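Local coordinates for protein GH62 hydrolase (Scytalidium thermophilum, PDB 4PVA) that probably removes arabinofuranose side groups from arabinoxylan, as an alpha-L-arabinofuranosidase of glycoside hydrolase family 62, at residues Leu241-Ser255 and Pro267-Glu279. Sequence-based numbering, arbitrary orientation.
Sequences LVEAIGQEGHRYFRS and PLADTEANPWAGE. With PO4 (phosphate ion), chain F.
Against the edge of the hairpin formed by strands 238-245 and 251-258, Phe253 pairs antiparallel with Ala277: Phe253 N gives a nearly straight bond to Ala277 O (2.8 Å), while Phe253 O accepts from Trp276 N, and Trp276 and Ala277, both facing Phe253, make a classic beta bulge. A second classic bulge sets Leu268 and Ala269 opposite Ser255, whose N and OG reach Ala269 O from one face of its carbonyl plane. The methyls of Leu241 lie on one face of the Trp276 indole, CD2 3.6 Å from the centroid of the five-membered ring; Trp26 meets the same indole edge-to-face. In the five-bladed beta-propeller of family 62 enzymes, this loop covers the outer edge of a blade. Arg254 grips Asp270 side-on, NE bonding to Asp270 O and NH2 forming a salt bridge with OD2 (2.9 Å), while NH1 hydrogen-bonds to Ala219 O. The Tyr252 ring is sandwiched between Ala244 CB and the backbone and CB of Glu272. The extended Glu272 chain (chi1 -169°, CG trans to N) runs past this ring, and OE1 takes Gln247 N on its syn lone pair at 3.1 Å. One water joins His250 ND1, Glu272 OE2 and Glu279 OE1. Arg251 NH1 salt-bridges Glu243 OE2 and bonds a phosphate, probably from the crystallisation liquor.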
ATOM      1  N   LEU A 241       1.702   6.946   6.563  1.00  8.87           N
ATOM      2  CA  LEU A 241       1.553   5.709   7.345  1.00  8.91           C
ATOM      3  C   LEU A 241       2.753   4.821   7.068  1.00  8.90           C
ATOM      4  O   LEU A 241       3.159   4.706   5.911  1.00  9.22           O
ATOM      5  CB  LEU A 241       0.309   4.958   6.941  1.00  9.18           C
ATOM      6  CG  LEU A 241      -0.990   5.756   6.925  1.00  9.46           C
ATOM      7  CD1 LEU A 241      -2.138   4.866   6.528  1.00  9.81           C
ATOM      8  CD2 LEU A 241      -1.259   6.440   8.252  1.00  9.72           C
ATOM      9  N   VAL A 242       3.321   4.211   8.093  1.00  8.84           N
ATOM     10  CA  VAL A 242       4.407   3.230   7.925  1.00  8.93           C
ATOM     11  C   VAL A 242       4.156   2.097   8.881  1.00  8.86           C
ATOM     12  O   VAL A 242       3.804   2.309  10.029  1.00  9.38           O
ATOM     13  CB  VAL A 242       5.835   3.833   8.148  1.00  9.33           C
ATOM     14  CG1 VAL A 242       6.914   2.770   7.936  1.00  9.80           C
ATOM     15  CG2 VAL A 242       6.096   5.034   7.252  1.00  9.80           C
ATOM     16  N   GLU A 243       4.360   0.875   8.419  1.00  9.22           N
ATOM     17  CA  GLU A 243       4.208  -0.287   9.269  1.00  9.37           C
ATOM     18  C   GLU A 243       5.408  -0.469  10.183  1.00  9.88           C
ATOM     19  O   GLU A 243       6.554  -0.313   9.751  1.00  9.97           O
ATOM     20  CB  GLU A 243       3.963  -1.543   8.410  1.00  9.85           C
ATOM     21  CG  GLU A 243       3.596  -2.791   9.153  1.00 10.38           C
ATOM     22  CD  GLU A 243       3.188  -3.926   8.239  1.00 11.02           C
ATOM     23  OE1 GLU A 243       2.816  -3.645   7.076  1.00 11.51           O
ATOM     24  OE2 GLU A 243       3.182  -5.086   8.761  1.00 11.83           O
ATOM     25  N   ALA A 244       5.102  -0.826  11.409  1.00 10.01           N
ATOM     26  CA  ALA A 244       6.055  -1.182  12.415  1.00 10.73           C
ATOM     27  C   ALA A 244       5.748  -2.565  12.977  1.00 11.30           C
ATOM     28  O   ALA A 244       4.631  -3.058  12.921  1.00 10.90           O
ATOM     29  CB  ALA A 244       6.091  -0.141  13.540  1.00 11.29           C
ATOM     30  N   ILE A 245       6.790  -3.194  13.530  1.00 12.42           N
ATOM     31  CA  ILE A 245       6.645  -4.508  14.194  1.00 13.63           C
ATOM     32  C   ILE A 245       6.901  -4.279  15.662  1.00 14.69           C
ATOM     33  O   ILE A 245       7.968  -3.782  16.036  1.00 15.63           O
ATOM     34  CB  ILE A 245       7.584  -5.569  13.645  1.00 14.54           C
ATOM     35  CG1 ILE A 245       7.543  -5.605  12.117  1.00 14.93           C
ATOM     36  CG2 ILE A 245       7.231  -6.929  14.240  1.00 15.33           C
ATOM     37  CD1 ILE A 245       8.350  -6.717  11.478  1.00 16.04           C
ATOM     38  N   GLY A 246       5.921  -4.590  16.485  1.00 16.32           N
ATOM     39  CA  GLY A 246       6.049  -4.321  17.883  1.00 18.86           C
ATOM     40  C   GLY A 246       6.370  -5.558  18.634  1.00 22.37           C
ATOM     41  O   GLY A 246       7.138  -6.430  18.142  1.00 22.37           O
ATOM     42  N   GLN A 247       5.733  -5.596  19.809  1.00 37.11           N
ATOM     43  CA  GLN A 247       5.804  -6.656  20.788  1.00 39.29           C
ATOM     44  C   GLN A 247       5.168  -7.861  20.184  1.00 36.57           C
ATOM     45  O   GLN A 247       4.105  -7.744  19.563  1.00 33.51           O
ATOM     46  CB  GLN A 247       5.039  -6.253  22.060  1.00 43.62           C
ATOM     47  CG  GLN A 247       5.736  -5.169  22.863  1.00 49.78           C
ATOM     48  CD  GLN A 247       5.001  -4.818  24.151  1.00 55.54           C
ATOM     49  OE1 GLN A 247       3.766  -4.717  24.172  1.00 57.11           O
ATOM     50  NE2 GLN A 247       5.759  -4.620  25.230  1.00 61.50           N
ATOM     51  N   GLU A 248       5.861  -8.991  20.344  1.00 37.11           N
ATOM     52  CA  GLU A 248       5.398 -10.299  19.950  1.00 37.18           C
ATOM     53  C   GLU A 248       5.228 -10.382  18.460  1.00 31.01           C
ATOM     54  O   GLU A 248       4.512 -11.234  17.975  1.00 31.23           O
ATOM     55  CB  GLU A 248       4.124 -10.693  20.716  1.00 41.02           C
ATOM     56  CG  GLU A 248       4.383 -11.189  22.149  1.00 46.97           C
ATOM     57  CD  GLU A 248       5.292 -10.241  22.935  1.00 52.45           C
ATOM     58  OE1 GLU A 248       4.914  -9.053  23.057  1.00 55.32           O
ATOM     59  OE2 GLU A 248       6.391 -10.654  23.404  1.00 57.62           O
ATOM     60  N   GLY A 249       5.883  -9.473  17.734  1.00 27.35           N
ATOM     61  CA  GLY A 249       5.804  -9.462  16.298  1.00 24.35           C
ATOM     62  C   GLY A 249       4.503  -8.874  15.784  1.00 21.40           C
ATOM     63  O   GLY A 249       4.180  -9.052  14.624  1.00 21.29           O
ATOM     64  N   HIS A 250       3.722  -8.187  16.605  1.00 19.91           N
ATOM     65  CA  HIS A 250       2.435  -7.665  16.122  1.00 18.68           C
ATOM     66  C   HIS A 250       2.678  -6.442  15.222  1.00 17.45           C
ATOM     67  O   HIS A 250       3.371  -5.525  15.575  1.00 18.53           O
ATOM     68  CB  HIS A 250       1.517  -7.286  17.259  1.00 19.85           C
ATOM     69  CG  HIS A 250       1.211  -8.422  18.161  1.00 21.68           C
ATOM     70  ND1 HIS A 250       0.740  -8.256  19.441  1.00 23.90           N
ATOM     71  CD2 HIS A 250       1.281  -9.753  17.953  1.00 23.03           C
ATOM     72  CE1 HIS A 250       0.534  -9.441  19.986  1.00 26.08           C
ATOM     73  NE2 HIS A 250       0.915 -10.364  19.120  1.00 25.51           N
ATOM     74  N   ARG A 251       2.073  -6.502  14.035  1.00 16.35           N
ATOM     75  CA  ARG A 251       2.213  -5.401  13.064  1.00 16.03           C
ATOM     76  C   ARG A 251       1.204  -4.309  13.349  1.00 16.42           C
ATOM     77  O   ARG A 251       0.023  -4.596  13.655  1.00 16.31           O
ATOM     78  CB  ARG A 251       1.959  -5.899  11.653  1.00 16.42           C
ATOM     79  CG  ARG A 251       2.753  -7.127  11.241  1.00 17.46           C
ATOM     80  CD  ARG A 251       4.243  -6.906  11.307  1.00 17.74           C
ATOM     81  NE  ARG A 251       4.942  -8.076  10.802  1.00 19.85           N
ATOM     82  CZ  ARG A 251       5.058  -8.418   9.522  1.00 22.74           C
ATOM     83  NH1 ARG A 251       4.625  -7.617   8.555  1.00 23.53           N
ATOM     84  NH2 ARG A 251       5.671  -9.550   9.212  1.00 25.60           N
ATOM     85  N   TYR A 252       1.637  -3.058  13.266  1.00 10.03           N
ATOM     86  CA  TYR A 252       0.746  -1.919  13.419  1.00 10.22           C
ATOM     87  C   TYR A 252       1.230  -0.795  12.540  1.00  9.78           C
ATOM     88  O   TYR A 252       2.369  -0.825  12.066  1.00 10.34           O
ATOM     89  CB  TYR A 252       0.675  -1.476  14.879  1.00 10.67           C
ATOM     90  CG  TYR A 252       1.944  -0.944  15.482  1.00 11.03           C
ATOM     91  CD1 TYR A 252       2.890  -1.811  16.006  1.00 11.48           C
ATOM     92  CD2 TYR A 252       2.171   0.427  15.586  1.00 11.24           C
ATOM     93  CE1 TYR A 252       4.063  -1.325  16.587  1.00 12.46           C
ATOM     94  CE2 TYR A 252       3.331   0.902  16.175  1.00 11.73           C
ATOM     95  CZ  TYR A 252       4.239   0.021  16.677  1.00 12.33           C
ATOM     96  OH  TYR A 252       5.387   0.554  17.266  1.00 14.95           O
ATOM     97  N   PHE A 253       0.399   0.217  12.330  1.00  9.60           N
ATOM     98  CA  PHE A 253       0.772   1.386  11.554  1.00  9.53           C
ATOM     99  C   PHE A 253       1.007   2.598  12.431  1.00  9.63           C
ATOM    100  O   PHE A 253       0.164   2.933  13.269  1.00 10.15           O
ATOM    101  CB  PHE A 253      -0.286   1.697  10.493  1.00  9.61           C
ATOM    102  CG  PHE A 253      -0.114   0.839   9.273  1.00  9.70           C
ATOM    103  CD1 PHE A 253      -0.676  -0.437   9.189  1.00  9.97           C
ATOM    104  CD2 PHE A 253       0.696   1.266   8.251  1.00  9.62           C
ATOM    105  CE1 PHE A 253      -0.411  -1.236   8.075  1.00  9.93           C
ATOM    106  CE2 PHE A 253       0.943   0.458   7.141  1.00  9.57           C
ATOM    107  CZ  PHE A 253       0.414  -0.805   7.070  1.00  9.90           C
ATOM    108  N   ARG A 254       2.154   3.226  12.217  1.00  9.30           N
ATOM    109  CA  ARG A 254       2.490   4.545  12.737  1.00  9.41           C
ATOM    110  C   ARG A 254       2.056   5.579  11.720  1.00  9.43           C
ATOM    111  O   ARG A 254       1.940   5.300  10.530  1.00  9.75           O
ATOM    112  CB  ARG A 254       3.994   4.625  12.957  1.00  9.48           C
ATOM    113  CG  ARG A 254       4.545   3.654  13.995  1.00  9.95           C
ATOM    114  CD  ARG A 254       6.054   3.760  14.146  1.00 10.29           C
ATOM    115  NE  ARG A 254       6.474   4.989  14.761  1.00 10.43           N
ATOM    116  CZ  ARG A 254       7.665   5.533  14.609  1.00 11.21           C
ATOM    117  NH1 ARG A 254       8.570   4.994  13.829  1.00 11.85           N
ATOM    118  NH2 ARG A 254       7.946   6.675  15.202  1.00 11.92           N
ATOM    119  N   SER A 255       1.808   6.789  12.211  1.00  9.41           N
ATOM    120  CA  SER A 255       1.398   7.899  11.376  1.00  9.35           C
ATOM    121  C   SER A 255       2.127   9.176  11.716  1.00  9.47           C
ATOM    122  O   SER A 255       2.501   9.423  12.879  1.00  9.60           O
ATOM    123  CB  SER A 255      -0.099   8.121  11.451  1.00  9.75           C
ATOM    124  OG  SER A 255      -0.551   8.371  12.804  1.00  9.78           O
ATOM    125  N   PRO A 267       5.299  13.226  13.968  1.00 11.56           N
ATOM    126  CA  PRO A 267       4.434  12.149  14.438  1.00 11.26           C
ATOM    127  C   PRO A 267       3.035  12.604  14.766  1.00 11.01           C
ATOM    128  O   PRO A 267       2.847  13.669  15.347  1.00 11.78           O
ATOM    129  CB  PRO A 267       5.164  11.647  15.691  1.00 11.67           C
ATOM    130  CG  PRO A 267       6.590  11.942  15.397  1.00 12.01           C
ATOM    131  CD  PRO A 267       6.574  13.253  14.717  1.00 12.13           C
ATOM    132  N   LEU A 268       2.065  11.742  14.433  1.00 10.69           N
ATOM    133  CA  LEU A 268       0.654  11.960  14.694  1.00 10.94           C
ATOM    134  C   LEU A 268       0.240  10.965  15.770  1.00 10.83           C
ATOM    135  O   LEU A 268       0.180  11.308  16.949  1.00 11.43           O
ATOM    136  CB  LEU A 268      -0.153  11.814  13.383  1.00 11.07           C
ATOM    137  CG  LEU A 268      -1.640  12.071  13.541  1.00 11.92           C
ATOM    138  CD1 LEU A 268      -1.979  13.513  13.863  1.00 12.49           C
ATOM    139  CD2 LEU A 268      -2.390  11.606  12.307  1.00 12.01           C
ATOM    140  N   ALA A 269      -0.002   9.726  15.395  1.00 10.50           N
ATOM    141  CA  ALA A 269      -0.269   8.605  16.318  1.00 10.40           C
ATOM    142  C   ALA A 269       0.736   7.554  15.930  1.00 10.33           C
ATOM    143  O   ALA A 269       0.566   6.859  14.918  1.00 10.24           O
ATOM    144  CB  ALA A 269      -1.689   8.080  16.168  1.00 10.38           C
ATOM    145  N   ASP A 270       1.837   7.441  16.677  1.00 10.35           N
ATOM    146  CA  ASP A 270       2.996   6.695  16.202  1.00 10.44           C
ATOM    147  C   ASP A 270       3.581   5.695  17.204  1.00 10.56           C
ATOM    148  O   ASP A 270       4.747   5.328  17.073  1.00 11.14           O
ATOM    149  CB  ASP A 270       4.105   7.639  15.727  1.00 10.57           C
ATOM    150  CG  ASP A 270       4.945   8.129  16.879  1.00 10.92           C
ATOM    151  OD1 ASP A 270       4.354   8.274  17.977  1.00 11.52           O
ATOM    152  OD2 ASP A 270       6.133   8.382  16.676  1.00 11.60           O
ATOM    153  N   THR A 271       2.784   5.246  18.164  1.00 11.11           N
ATOM    154  CA  THR A 271       3.245   4.268  19.146  1.00 11.58           C
ATOM    155  C   THR A 271       2.403   3.009  19.074  1.00 11.21           C
ATOM    156  O   THR A 271       1.299   3.004  18.551  1.00 11.30           O
ATOM    157  CB  THR A 271       3.218   4.840  20.598  1.00 12.35           C
ATOM    158  OG1 THR A 271       1.856   4.922  21.020  1.00 13.19           O
ATOM    159  CG2 THR A 271       3.865   6.168  20.706  1.00 13.05           C
ATOM    160  N   GLU A 272       2.904   1.914  19.633  1.00 11.47           N
ATOM    161  CA  GLU A 272       2.149   0.692  19.630  1.00 11.96           C
ATOM    162  C   GLU A 272       0.902   0.851  20.494  1.00 12.00           C
ATOM    163  O   GLU A 272      -0.172   0.312  20.173  1.00 11.92           O
ATOM    164  CB  GLU A 272       3.000  -0.497  20.070  1.00 13.25           C
ATOM    165  CG  GLU A 272       2.260  -1.798  19.799  1.00 14.28           C
ATOM    166  CD  GLU A 272       3.116  -3.036  19.865  1.00 16.87           C
ATOM    167  OE1 GLU A 272       4.242  -2.993  20.419  1.00 18.07           O
ATOM    168  OE2 GLU A 272       2.632  -4.064  19.323  1.00 19.03           O
ATOM    169  N   ALA A 273       1.018   1.558  21.614  1.00 12.06           N
ATOM    170  CA  ALA A 273      -0.127   1.793  22.481  1.00 12.32           C
ATOM    171  C   ALA A 273      -1.148   2.726  21.892  1.00 12.01           C
ATOM    172  O   ALA A 273      -2.324   2.647  22.232  1.00 12.78           O
ATOM    173  CB  ALA A 273       0.342   2.322  23.840  1.00 12.84           C
ATOM    174  N   ASN A 274      -0.686   3.619  21.006  1.00 11.88           N
ATOM    175  CA  ASN A 274      -1.595   4.567  20.325  0.60 11.97           C
ATOM    176  C   ASN A 274      -1.140   4.729  18.891  1.00 11.52           C
ATOM    177  O   ASN A 274      -0.467   5.690  18.496  1.00 11.78           O
ATOM    178  CB  ASN A 274      -1.759   5.922  21.003  0.60 12.33           C
ATOM    179  CG  ASN A 274      -2.882   6.730  20.387  0.60 12.58           C
ATOM    180  OD1 ASN A 274      -4.003   6.212  20.242  0.60 13.28           O
ATOM    181  ND2 ASN A 274      -2.605   7.977  20.036  0.60 12.57           N
ATOM    182  N   PRO A 275      -1.499   3.723  18.106  1.00 11.34           N
ATOM    183  CA  PRO A 275      -1.085   3.659  16.716  1.00 11.21           C
ATOM    184  C   PRO A 275      -2.111   4.342  15.839  1.00 10.97           C
ATOM    185  O   PRO A 275      -3.213   4.676  16.280  1.00 11.40           O
ATOM    186  CB  PRO A 275      -1.122   2.152  16.462  1.00 11.58           C
ATOM    187  CG  PRO A 275      -2.342   1.691  17.227  1.00 11.49           C
ATOM    188  CD  PRO A 275      -2.270   2.518  18.501  1.00 11.65           C
ATOM    189  N   TRP A 276      -1.788   4.495  14.570  1.00 10.38           N
ATOM    190  CA  TRP A 276      -2.822   4.868  13.583  1.00 10.27           C
ATOM    191  C   TRP A 276      -3.828   3.716  13.498  1.00 10.32           C
ATOM    192  O   TRP A 276      -5.041   3.970  13.622  1.00 10.64           O
ATOM    193  CB  TRP A 276      -2.212   5.213  12.242  1.00 10.17           C
ATOM    194  CG  TRP A 276      -3.189   5.792  11.292  1.00 10.48           C
ATOM    195  CD1 TRP A 276      -3.631   7.075  11.262  1.00 10.65           C
ATOM    196  CD2 TRP A 276      -3.906   5.094  10.241  1.00 10.33           C
ATOM    197  NE1 TRP A 276      -4.542   7.242  10.226  1.00 11.18           N
ATOM    198  CE2 TRP A 276      -4.721   6.044   9.593  1.00 10.49           C
ATOM    199  CE3 TRP A 276      -3.918   3.775   9.773  1.00 10.38           C
ATOM    200  CZ2 TRP A 276      -5.548   5.693   8.517  1.00 10.71           C
ATOM    201  CZ3 TRP A 276      -4.725   3.469   8.711  1.00 10.51           C
ATOM    202  CH2 TRP A 276      -5.529   4.408   8.130  1.00 10.48           C
ATOM    203  N   ALA A 277      -3.336   2.487  13.332  1.00  9.97           N
ATOM    204  CA  ALA A 277      -4.181   1.299  13.384  1.00 10.23           C
ATOM    205  C   ALA A 277      -3.341   0.172  13.899  1.00 10.63           C
ATOM    206  O   ALA A 277      -2.216  -0.056  13.421  1.00 10.81           O
ATOM    207  CB  ALA A 277      -4.740   0.950  12.006  1.00 10.47           C
ATOM    208  N   GLY A 278      -3.850  -0.556  14.871  1.00 10.56           N
ATOM    209  CA  GLY A 278      -3.156  -1.680  15.439  1.00 10.89           C
ATOM    210  C   GLY A 278      -4.062  -2.413  16.414  1.00 11.26           C
ATOM    211  O   GLY A 278      -5.192  -1.989  16.673  1.00 11.22           O
ATOM    212  N   GLU A 279      -3.554  -3.477  17.018  1.00 12.04           N
ATOM    213  CA  GLU A 279      -4.333  -4.219  18.021  1.00 13.44           C
ATOM    214  C   GLU A 279      -4.908  -3.272  19.075  1.00 13.05           C
ATOM    215  O   GLU A 279      -5.997  -3.509  19.579  1.00 13.73           O
ATOM    216  CB  GLU A 279      -3.457  -5.275  18.708  1.00 14.98           C
ATOM    217  CG  GLU A 279      -4.261  -6.175  19.645  1.00 17.48           C
ATOM    218  CD  GLU A 279      -3.466  -7.259  20.314  1.00 20.56           C
ATOM    219  OE1 GLU A 279      -2.212  -7.232  20.300  1.00 22.30           O
ATOM    220  OE2 GLU A 279      -4.156  -8.139  20.922  1.00 25.89           O
TER
HETATM  221  P   PO4 F 505       4.851  -8.253   4.158  0.80 10.79           P
HETATM  222  O1  PO4 F 505       4.471  -7.730   5.563  0.80 11.97           O
HETATM  223  O2  PO4 F 505       6.187  -7.596   3.748  0.80 12.88           O
HETATM  224  O3  PO4 F 505       5.104  -9.736   4.300  0.80 13.16           O
HETATM  225  O4  PO4 F 505       3.784  -7.934   3.222  0.80 11.32           O
HETATM  226  O   HOH W   1       0.273  -5.569  20.506  1.00 35.86           O
HETATM  227  O   HOH W   2      -1.203  -4.885  16.025  1.00 12.07           O
HETATM  228  O   HOH W   3       6.473  -1.110  19.120  1.00 32.88           O